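Local coordinates for protein aerobactin synthase IucA (Klebsiella pneumoniae subsp. pneumoniae, PDB 5JM8) that probably catalyses an ATP- and magnesium-dependent ligation step in the assembly of the siderophore aerobactin, as a siderophore synthetase of the IucA/IucC (NIS) family, at residues H195-L198 against Q199-L202; L214-S218 against D219-L223; A304-A307 against Q308-D311. All blocks are in the same frame, centred on the assembly; numbering follows the deposited sequence.

Contact 1: residues H195-L198 against Q199-L202; sequences HLNL and QQRL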
ATOM      1  N   HIS A 195      -0.503  12.622 -29.724  1.00 24.10           N
ATOM      2  CA  HIS A 195       0.661  11.935 -29.165  1.00 23.76           C
ATOM      3  C   HIS A 195       0.770  10.514 -29.714  1.00 28.89           C
ATOM      4  O   HIS A 195       1.783  10.144 -30.309  1.00 34.05           O
ATOM      5  CB  HIS A 195       0.589  11.922 -27.636  1.00 22.52           C
ATOM      6  CG  HIS A 195       0.179  13.236 -27.046  1.00 22.16           C
ATOM      7  ND1 HIS A 195       0.901  14.395 -27.240  1.00 23.96           N
ATOM      8  CD2 HIS A 195      -0.882  13.579 -26.278  1.00 21.42           C
ATOM      9  CE1 HIS A 195       0.305  15.393 -26.612  1.00 23.89           C
ATOM     10  NE2 HIS A 195      -0.779  14.924 -26.019  1.00 21.40           N
ATOM     11  N   LEU A 196      -0.277   9.725 -29.498  1.00 28.84           N
ATOM     12  CA  LEU A 196      -0.437   8.437 -30.158  1.00 25.19           C
ATOM     13  C   LEU A 196      -1.534   8.569 -31.205  1.00 24.92           C
ATOM     14  O   LEU A 196      -2.479   9.334 -31.015  1.00 26.32           O
ATOM     15  CB  LEU A 196      -0.796   7.347 -29.147  1.00 23.30           C
ATOM     16  CG  LEU A 196       0.081   7.214 -27.901  1.00 22.46           C
ATOM     17  CD1 LEU A 196      -0.568   6.255 -26.912  1.00 21.62           C
ATOM     18  CD2 LEU A 196       1.471   6.741 -28.284  1.00 23.01           C
ATOM     19  N   ASN A 197      -1.417   7.843 -32.315  1.00 25.88           N
ATOM     20  CA  ASN A 197      -2.502   7.806 -33.290  1.00 27.94           C
ATOM     21  C   ASN A 197      -3.646   6.973 -32.719  1.00 29.52           C
ATOM     22  O   ASN A 197      -3.511   6.388 -31.644  1.00 25.00           O
ATOM     23  CB  ASN A 197      -2.024   7.257 -34.647  1.00 30.69           C
ATOM     24  CG  ASN A 197      -1.560   5.807 -34.582  1.00 30.83           C
ATOM     25  OD1 ASN A 197      -2.036   5.015 -33.771  1.00 30.95           O
ATOM     26  ND2 ASN A 197      -0.630   5.452 -35.459  1.00 28.88           N
ATOM     27  N   LEU A 198      -4.764   6.912 -33.434  1.00 29.20           N
ATOM     28  CA  LEU A 198      -5.950   6.228 -32.928  1.00 28.80           C
ATOM     29  C   LEU A 198      -5.703   4.740 -32.691  1.00 30.03           C
ATOM     30  O   LEU A 198      -6.125   4.187 -31.676  1.00 31.45           O
ATOM     31  CB  LEU A 198      -7.116   6.403 -33.898  1.00 28.12           C
ATOM     32  CG  LEU A 198      -8.398   5.663 -33.513  1.00 29.36           C
ATOM     33  CD1 LEU A 198      -8.907   6.121 -32.151  1.00 27.53           C
ATOM     34  CD2 LEU A 198      -9.454   5.863 -34.580  1.00 32.08           C
ATOM     35  N   GLN A 199      -5.030   4.100 -33.642  1.00 26.84           N
ATOM     36  CA  GLN A 199      -4.700   2.685 -33.538  1.00 26.64           C
ATOM     37  C   GLN A 199      -3.928   2.401 -32.256  1.00 25.64           C
ATOM     38  O   GLN A 199      -4.157   1.393 -31.587  1.00 26.45           O
ATOM     39  CB  GLN A 199      -3.877   2.242 -34.751  1.00 27.87           C
ATOM     40  CG  GLN A 199      -3.528   0.761 -34.761  1.00 28.05           C
ATOM     41  CD  GLN A 199      -2.698   0.362 -35.961  1.00 35.88           C
ATOM     42  OE1 GLN A 199      -2.304   1.201 -36.773  1.00 33.80           O
ATOM     43  NE2 GLN A 199      -2.421  -0.931 -36.077  1.00 36.42           N
ATOM     44  N   GLN A 200      -3.019   3.309 -31.922  1.00 25.40           N
ATOM     45  CA  GLN A 200      -2.136   3.148 -30.778  1.00 24.57           C
ATOM     46  C   GLN A 200      -2.840   3.384 -29.438  1.00 23.38           C
ATOM     47  O   GLN A 200      -2.520   2.719 -28.450  1.00 23.65           O
ATOM     48  CB  GLN A 200      -0.943   4.095 -30.914  1.00 25.15           C
ATOM     49  CG  GLN A 200       0.034   3.706 -32.017  1.00 29.17           C
ATOM     50  CD  GLN A 200       0.945   4.850 -32.430  1.00 34.26           C
ATOM     51  OE1 GLN A 200       0.720   6.004 -32.064  1.00 36.24           O
ATOM     52  NE2 GLN A 200       1.983   4.531 -33.194  1.00 35.12           N
ATOM     53  N   ARG A 201      -3.784   4.324 -29.393  1.00 25.79           N
ATOM     54  CA  ARG A 201      -4.536   4.574 -28.161  1.00 28.87           C
ATOM     55  C   ARG A 201      -5.304   3.337 -27.729  1.00 29.95           C
ATOM     56  O   ARG A 201      -5.152   2.863 -26.604  1.00 31.85           O
ATOM     57  CB  ARG A 201      -5.535   5.729 -28.319  1.00 30.99           C
ATOM     58  CG  ARG A 201      -5.038   7.130 -27.950  1.00 30.50           C
ATOM     59  CD  ARG A 201      -4.360   7.240 -26.584  1.00 26.07           C
ATOM     60  NE  ARG A 201      -5.212   7.781 -25.526  1.00 22.32           N
ATOM     61  CZ  ARG A 201      -5.682   9.024 -25.486  1.00 21.27           C
ATOM     62  NH1 ARG A 201      -5.433   9.878 -26.470  1.00 23.01           N
ATOM     63  NH2 ARG A 201      -6.429   9.409 -24.457  1.00 20.17           N
ATOM     64  N   LEU A 202      -6.130   2.827 -28.636  1.00 29.06           N
ATOM     65  CA  LEU A 202      -6.983   1.683 -28.355  1.00 26.56           C
ATOM     66  C   LEU A 202      -6.150   0.468 -27.974  1.00 28.85           C
ATOM     67  O   LEU A 202      -6.584  -0.372 -27.186  1.00 31.14           O
ATOM     68  CB  LEU A 202      -7.860   1.372 -29.567  1.00 23.76           C
ATOM     69  CG  LEU A 202      -8.737   2.537 -30.038  1.00 23.65           C
ATOM     70  CD1 LEU A 202      -9.487   2.173 -31.312  1.00 24.45           C
ATOM     71  CD2 LEU A 202      -9.710   2.953 -28.944  1.00 22.53           C
TER

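Contact 2: residues L214-S218 against D219-L223; sequences LNELS and DNQWL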
ATOM      1  N   LEU A 214      -6.281  -9.317 -25.840  1.00 24.32           N
ATOM      2  CA  LEU A 214      -5.300  -8.961 -26.851  1.00 24.24           C
ATOM      3  C   LEU A 214      -5.128 -10.080 -27.872  1.00 24.60           C
ATOM      4  O   LEU A 214      -4.521  -9.876 -28.920  1.00 25.36           O
ATOM      5  CB  LEU A 214      -3.961  -8.622 -26.198  1.00 23.11           C
ATOM      6  CG  LEU A 214      -3.918  -7.275 -25.468  1.00 24.37           C
ATOM      7  CD1 LEU A 214      -2.601  -7.107 -24.730  1.00 21.86           C
ATOM      8  CD2 LEU A 214      -4.133  -6.115 -26.435  1.00 22.55           C
ATOM      9  N   ASN A 215      -5.677 -11.257 -27.580  1.00 24.74           N
ATOM     10  CA  ASN A 215      -5.658 -12.355 -28.544  1.00 25.81           C
ATOM     11  C   ASN A 215      -6.558 -12.057 -29.744  1.00 26.50           C
ATOM     12  O   ASN A 215      -6.603 -12.829 -30.703  1.00 27.50           O
ATOM     13  CB  ASN A 215      -6.080 -13.676 -27.886  1.00 25.81           C
ATOM     14  CG  ASN A 215      -7.442 -13.599 -27.216  1.00 25.22           C
ATOM     15  OD1 ASN A 215      -8.201 -12.656 -27.422  1.00 25.99           O
ATOM     16  ND2 ASN A 215      -7.756 -14.603 -26.408  1.00 25.07           N
ATOM     17  N   GLU A 216      -7.265 -10.932 -29.675  1.00 26.00           N
ATOM     18  CA  GLU A 216      -8.146 -10.485 -30.747  1.00 27.32           C
ATOM     19  C   GLU A 216      -7.621  -9.231 -31.442  1.00 29.06           C
ATOM     20  O   GLU A 216      -8.309  -8.650 -32.280  1.00 27.25           O
ATOM     21  CB  GLU A 216      -9.547 -10.213 -30.195  1.00 27.28           C
ATOM     22  CG  GLU A 216     -10.295 -11.458 -29.765  1.00 29.16           C
ATOM     23  CD  GLU A 216     -10.600 -12.388 -30.923  1.00 32.17           C
ATOM     24  OE1 GLU A 216     -10.590 -11.921 -32.083  1.00 30.50           O
ATOM     25  OE2 GLU A 216     -10.851 -13.586 -30.671  1.00 36.20           O
ATOM     26  N   LEU A 217      -6.406  -8.816 -31.099  1.00 29.93           N
ATOM     27  CA  LEU A 217      -5.825  -7.605 -31.670  1.00 26.67           C
ATOM     28  C   LEU A 217      -4.947  -7.927 -32.875  1.00 27.84           C
ATOM     29  O   LEU A 217      -4.041  -8.757 -32.795  1.00 28.12           O
ATOM     30  CB  LEU A 217      -5.010  -6.855 -30.611  1.00 25.72           C
ATOM     31  CG  LEU A 217      -4.406  -5.512 -31.038  1.00 25.79           C
ATOM     32  CD1 LEU A 217      -5.492  -4.497 -31.363  1.00 25.72           C
ATOM     33  CD2 LEU A 217      -3.480  -4.975 -29.959  1.00 24.93           C
ATOM     34  N   SER A 218      -5.227  -7.271 -33.997  1.00 28.59           N
ATOM     35  CA  SER A 218      -4.423  -7.440 -35.201  1.00 29.79           C
ATOM     36  C   SER A 218      -4.351  -6.136 -35.985  1.00 30.20           C
ATOM     37  O   SER A 218      -4.922  -5.125 -35.577  1.00 29.53           O
ATOM     38  CB  SER A 218      -4.995  -8.552 -36.080  1.00 30.81           C
ATOM     39  OG  SER A 218      -6.125  -8.103 -36.804  1.00 31.22           O
ATOM     40  N   ASP A 219      -3.651  -6.168 -37.114  1.00 31.36           N
ATOM     41  CA  ASP A 219      -3.462  -4.976 -37.932  1.00 31.92           C
ATOM     42  C   ASP A 219      -4.794  -4.395 -38.376  1.00 32.06           C
ATOM     43  O   ASP A 219      -4.993  -3.182 -38.343  1.00 33.62           O
ATOM     44  CB  ASP A 219      -2.605  -5.289 -39.162  1.00 33.62           C
ATOM     45  CG  ASP A 219      -1.174  -5.642 -38.805  1.00 36.90           C
ATOM     46  OD1 ASP A 219      -0.704  -5.215 -37.730  1.00 36.49           O
ATOM     47  OD2 ASP A 219      -0.516  -6.343 -39.603  1.00 39.46           O
ATOM     48  N   ASN A 220      -5.705  -5.271 -38.781  1.00 32.51           N
ATOM     49  CA  ASN A 220      -6.990  -4.838 -39.303  1.00 32.80           C
ATOM     50  C   ASN A 220      -8.071  -4.840 -38.238  1.00 34.86           C
ATOM     51  O   ASN A 220      -8.984  -4.018 -38.271  1.00 43.03           O
ATOM     52  CB  ASN A 220      -7.405  -5.730 -40.469  1.00 35.20           C
ATOM     53  CG  ASN A 220      -6.450  -5.633 -41.642  1.00 42.36           C
ATOM     54  OD1 ASN A 220      -5.845  -4.586 -41.880  1.00 45.50           O
ATOM     55  ND2 ASN A 220      -6.303  -6.728 -42.378  1.00 45.55           N
ATOM     56  N   GLN A 221      -7.954  -5.761 -37.287  1.00 30.95           N
ATOM     57  CA  GLN A 221      -8.974  -5.948 -36.262  1.00 31.55           C
ATOM     58  C   GLN A 221      -8.532  -5.332 -34.934  1.00 30.36           C
ATOM     59  O   GLN A 221      -7.567  -5.788 -34.318  1.00 31.96           O
ATOM     60  CB  GLN A 221      -9.284  -7.445 -36.106  1.00 34.72           C
ATOM     61  CG  GLN A 221     -10.029  -7.813 -34.835  1.00 35.08           C
ATOM     62  CD  GLN A 221     -10.428  -9.280 -34.782  1.00 37.45           C
ATOM     63  OE1 GLN A 221     -11.594  -9.620 -34.969  1.00 43.27           O
ATOM     64  NE2 GLN A 221      -9.463 -10.154 -34.504  1.00 33.87           N
ATOM     65  N   TRP A 222      -9.251  -4.295 -34.503  1.00 30.78           N
ATOM     66  CA  TRP A 222      -8.907  -3.545 -33.298  1.00 29.93           C
ATOM     67  C   TRP A 222      -9.918  -3.767 -32.179  1.00 29.99           C
ATOM     68  O   TRP A 222     -11.091  -4.046 -32.432  1.00 32.65           O
ATOM     69  CB  TRP A 222      -8.826  -2.048 -33.603  1.00 29.97           C
ATOM     70  CG  TRP A 222      -7.843  -1.683 -34.672  1.00 31.54           C
ATOM     71  CD1 TRP A 222      -6.956  -2.512 -35.294  1.00 29.64           C
ATOM     72  CD2 TRP A 222      -7.652  -0.386 -35.248  1.00 28.19           C
ATOM     73  NE1 TRP A 222      -6.225  -1.812 -36.220  1.00 31.66           N
ATOM     74  CE2 TRP A 222      -6.634  -0.504 -36.211  1.00 29.18           C
ATOM     75  CE3 TRP A 222      -8.244   0.863 -35.041  1.00 27.83           C
ATOM     76  CZ2 TRP A 222      -6.193   0.579 -36.967  1.00 29.82           C
ATOM     77  CZ3 TRP A 222      -7.806   1.938 -35.791  1.00 28.46           C
ATOM     78  CH2 TRP A 222      -6.791   1.790 -36.744  1.00 29.79           C
ATOM     79  N   LEU A 223      -9.455  -3.625 -30.942  1.00 27.91           N
ATOM     80  CA  LEU A 223     -10.324  -3.706 -29.775  1.00 26.08           C
ATOM     81  C   LEU A 223     -10.971  -2.348 -29.520  1.00 30.15           C
ATOM     82  O   LEU A 223     -10.294  -1.317 -29.531  1.00 34.18           O
ATOM     83  CB  LEU A 223      -9.536  -4.167 -28.549  1.00 24.48           C
ATOM     84  CG  LEU A 223      -8.905  -5.558 -28.652  1.00 23.64           C
ATOM     85  CD1 LEU A 223      -8.009  -5.826 -27.452  1.00 22.88           C
ATOM     86  CD2 LEU A 223      -9.980  -6.629 -28.769  1.00 23.95           C
TER

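Contact 3: residues A304-A307 against Q308-D311; sequences ARLA and QTDD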
ATOM      1  N   ALA A 304      -7.124  20.417 -26.664  1.00 23.21           N
ATOM      2  CA  ALA A 304      -5.937  19.592 -26.463  1.00 22.11           C
ATOM      3  C   ALA A 304      -4.797  20.018 -27.386  1.00 27.80           C
ATOM      4  O   ALA A 304      -3.641  20.072 -26.968  1.00 28.30           O
ATOM      5  CB  ALA A 304      -6.274  18.128 -26.682  1.00 21.94           C
ATOM      6  N   ARG A 305      -5.123  20.308 -28.643  1.00 24.05           N
ATOM      7  CA  ARG A 305      -4.132  20.800 -29.597  1.00 26.27           C
ATOM      8  C   ARG A 305      -3.653  22.190 -29.199  1.00 28.15           C
ATOM      9  O   ARG A 305      -2.491  22.543 -29.398  1.00 32.45           O
ATOM     10  CB  ARG A 305      -4.712  20.841 -31.010  1.00 26.22           C
ATOM     11  CG  ARG A 305      -4.999  19.480 -31.601  1.00 26.37           C
ATOM     12  CD  ARG A 305      -5.500  19.597 -33.025  1.00 27.64           C
ATOM     13  NE  ARG A 305      -5.824  18.293 -33.589  1.00 27.83           N
ATOM     14  CZ  ARG A 305      -4.927  17.457 -34.099  1.00 28.19           C
ATOM     15  NH1 ARG A 305      -3.638  17.782 -34.114  1.00 28.41           N
ATOM     16  NH2 ARG A 305      -5.319  16.290 -34.592  1.00 28.39           N
ATOM     17  N   LEU A 306      -4.564  22.974 -28.636  1.00 29.81           N
ATOM     18  CA  LEU A 306      -4.240  24.310 -28.162  1.00 25.22           C
ATOM     19  C   LEU A 306      -3.339  24.241 -26.933  1.00 27.65           C
ATOM     20  O   LEU A 306      -2.589  25.176 -26.651  1.00 27.32           O
ATOM     21  CB  LEU A 306      -5.522  25.081 -27.842  1.00 25.13           C
ATOM     22  CG  LEU A 306      -5.399  26.582 -27.571  1.00 28.25           C
ATOM     23  CD1 LEU A 306      -4.780  27.313 -28.756  1.00 28.15           C
ATOM     24  CD2 LEU A 306      -6.765  27.164 -27.241  1.00 26.39           C
ATOM     25  N   ALA A 307      -3.408  23.127 -26.210  1.00 25.65           N
ATOM     26  CA  ALA A 307      -2.625  22.963 -24.989  1.00 26.06           C
ATOM     27  C   ALA A 307      -1.158  22.663 -25.283  1.00 30.87           C
ATOM     28  O   ALA A 307      -0.340  22.586 -24.364  1.00 33.00           O
ATOM     29  CB  ALA A 307      -3.221  21.866 -24.126  1.00 23.92           C
ATOM     30  N   GLN A 308      -0.831  22.499 -26.561  1.00 30.96           N
ATOM     31  CA  GLN A 308       0.547  22.272 -26.987  1.00 30.97           C
ATOM     32  C   GLN A 308       1.233  23.575 -27.394  1.00 33.12           C
ATOM     33  O   GLN A 308       2.432  23.593 -27.677  1.00 34.84           O
ATOM     34  CB  GLN A 308       0.589  21.283 -28.153  1.00 30.36           C
ATOM     35  CG  GLN A 308       0.195  19.868 -27.775  1.00 31.44           C
ATOM     36  CD  GLN A 308       1.140  19.252 -26.761  1.00 36.19           C
ATOM     37  OE1 GLN A 308       0.811  19.132 -25.580  1.00 38.42           O
ATOM     38  NE2 GLN A 308       2.323  18.858 -27.217  1.00 38.80           N
ATOM     39  N   THR A 309       0.469  24.663 -27.418  1.00 32.68           N
ATOM     40  CA  THR A 309       1.003  25.961 -27.808  1.00 30.33           C
ATOM     41  C   THR A 309       1.782  26.594 -26.665  1.00 28.61           C
ATOM     42  O   THR A 309       1.636  26.201 -25.507  1.00 27.34           O
ATOM     43  CB  THR A 309      -0.109  26.923 -28.251  1.00 28.66           C
ATOM     44  OG1 THR A 309      -0.979  27.202 -27.146  1.00 26.55           O
ATOM     45  CG2 THR A 309      -0.909  26.325 -29.394  1.00 28.79           C
ATOM     46  N   ASP A 310       2.605  27.580 -27.000  1.00 26.51           N
ATOM     47  CA  ASP A 310       3.484  28.206 -26.023  1.00 25.67           C
ATOM     48  C   ASP A 310       2.715  29.097 -25.045  1.00 24.98           C
ATOM     49  O   ASP A 310       3.123  29.252 -23.894  1.00 24.27           O
ATOM     50  CB  ASP A 310       4.567  29.022 -26.730  1.00 30.57           C
ATOM     51  CG  ASP A 310       5.480  28.163 -27.585  1.00 36.98           C
ATOM     52  OD1 ASP A 310       5.703  26.989 -27.227  1.00 42.07           O
ATOM     53  OD2 ASP A 310       5.977  28.665 -28.615  1.00 36.27           O
ATOM     54  N   ASP A 311       1.615  29.690 -25.499  1.00 25.64           N
ATOM     55  CA  ASP A 311       0.814  30.554 -24.631  1.00 28.71           C
ATOM     56  C   ASP A 311       0.082  29.744 -23.561  1.00 29.41           C
ATOM     57  O   ASP A 311      -0.070  30.202 -22.428  1.00 28.14           O
ATOM     58  CB  ASP A 311      -0.191  31.368 -25.448  1.00 30.89           C
ATOM     59  CG  ASP A 311       0.449  32.538 -26.171  1.00 36.46           C
ATOM     60  OD1 ASP A 311       1.632  32.838 -25.904  1.00 40.15           O
ATOM     61  OD2 ASP A 311      -0.242  33.169 -26.997  1.00 37.64           O
TER

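Contact 1: residues H195-L198 against Q199-L202
N197 and Q200 trade hydrogen bonds at the start of helix 198-209. The backbone N of Q200 donates to OD1 of N197 at 2.7 Å, almost in line with the side-chain C=O. In return the backbone N of N197 donates to OE1 of Q200 at 2.8 Å. This second donor comes from above the amide plane, 36° out of it. With CG of N197 between the backbone N and the carbonyl carbon (chi1 64°), OD1 turns back to the N-H of Q200.

The two side-chain amides also stack, with planes 27° apart. NE2 of Q200 donates to O of L217 of the second subunit.

Backbone bonds follow. N of R201 donates to O of N197 at 3.1 Å, the first turn of the helix. N of L202 donates to O of L198 in a longer, weak bond.

Apolar contacts are few. CD1 of L198 lies 4.1 Å from CD1 of L202, one turn on. CB of L196 rests on CB of Q200 at 3.7 Å, and CD1 of L196 touches CD of R201 at 3.9 Å, their chains roughly perpendicular. The chain of R201 is bent and carries its guanidinium away to D275 and D328, a salt bridge with each.

Both halves of the reciprocal pair are present, so this is a capping box with N197 as N-cap, set where the helix meets the second subunit.

Contact 2: residues L214-S218 against D219-L223
S218 and Q221 are joined by two bonds that close the turn leading into strand 221-226. N of S218 donates to O of Q221 at 2.8 Å, in the carbonyl plane and nearly straight. OG of S218 accepts from N of Q221 at 3.0 Å. The hydroxyl can do this because OG lies between the backbone N and the carbonyl carbon (chi1 78°), turned toward the residues ahead. Backbone and side chain of one serine thus hold both polar backbone atoms of Q221.

The tight side is apolar. L223 turns its branches back toward the 3-10 segment 214-216. Its CD1 meets CD2 of L214 at 4.0 Å, the two side chains crossing at about a right angle, and its CD2 meets CB of E216 at 3.9 Å. CD1 of L217 lies 4.0 Å from CA of W222, against the backbone. A206 of helix 198-209 and L252 of strand 249-255 pack on L223 as well.

This connection carries the chain from helix 198-209 into an outermost strand of the antiparallel sheet 221-226, 177-185 and 249-255. W222 is backbone-bonded to V184 of the central strand. Its indole NE1 donates to O of D219, 2.8 Å away and tilted 19° from the ring plane. O of S218 lies at the ring edge, in plane, 3.3 Å from CD1 of W222.

The looser side is polar. NE2 of Q221 comes within 2.9 Å of O of E216, and near its OE1 too, with the amide and carboxylate planes 74° apart. OE2 of E216 forms a salt bridge with K250. N220 is exposed to solvent at the bend. D219 instead faces the second subunit, where its OD1 accepts from NE2 of Q199 of that subunit.

Contact 3: residues A304-A307 against Q308-D311
T309 folds back on L306 through its first torsion: OG1 stands between the backbone N and the carbonyl carbon (chi1 64°), and this places both OG1 and CG2 against the carbonyl of L306. In L306 the branch point is trans to the backbone N (chi1 -169°), which brings CD1 to 4.0 Å from CG2 of T309.

The motif is a type I beta turn from L306 to T309. It links helix 294-306 to helix 310-318, and T309 is the N-cap of the second helix. N of T309 donates to O of L306 at 3.2 Å, from well above the carbonyl plane. One residue back, N of Q308 donates to O of R305 at 3.3 Å, also from above the plane.

Q308 is bent at chi2 and lies on the exposed side of the turn, with CB 3.6 Å from O of R305. R305 points away and forms a salt bridge with E192. On the inner side, L306 packs on W460 and L461 of helix 458-462, and W460 NE1 hydrogen-bonds to the T309 hydroxyl.

O of L306 therefore takes two donors from one residue; OG1 of T309 is the nearer, in the carbonyl plane at 2.6 Å.

None of the three contacts is in the core of the chain. Their centres lie about 25 to 36 Å from the chain centre, contact 2 farthest, and each is partly buried. Contacts 1 and 2 hold neighbouring elements, helix 198-209 and strand 221-226, and touch directly: CG of Q199 packs on CZ2 of W222 at 3.5 Å. Both also meet the second subunit, where the polar ends of Q199 and Q200 find partners. Contact 3 joins two helices and meets no other protein chain. It reaches contact 1 through H195 and Q308. Side-chain amides cap the helix in contact 1, whereas hydroxyls tie the turns in contacts 2 and 3. Contact 2 adds a leucine cluster against the sheet.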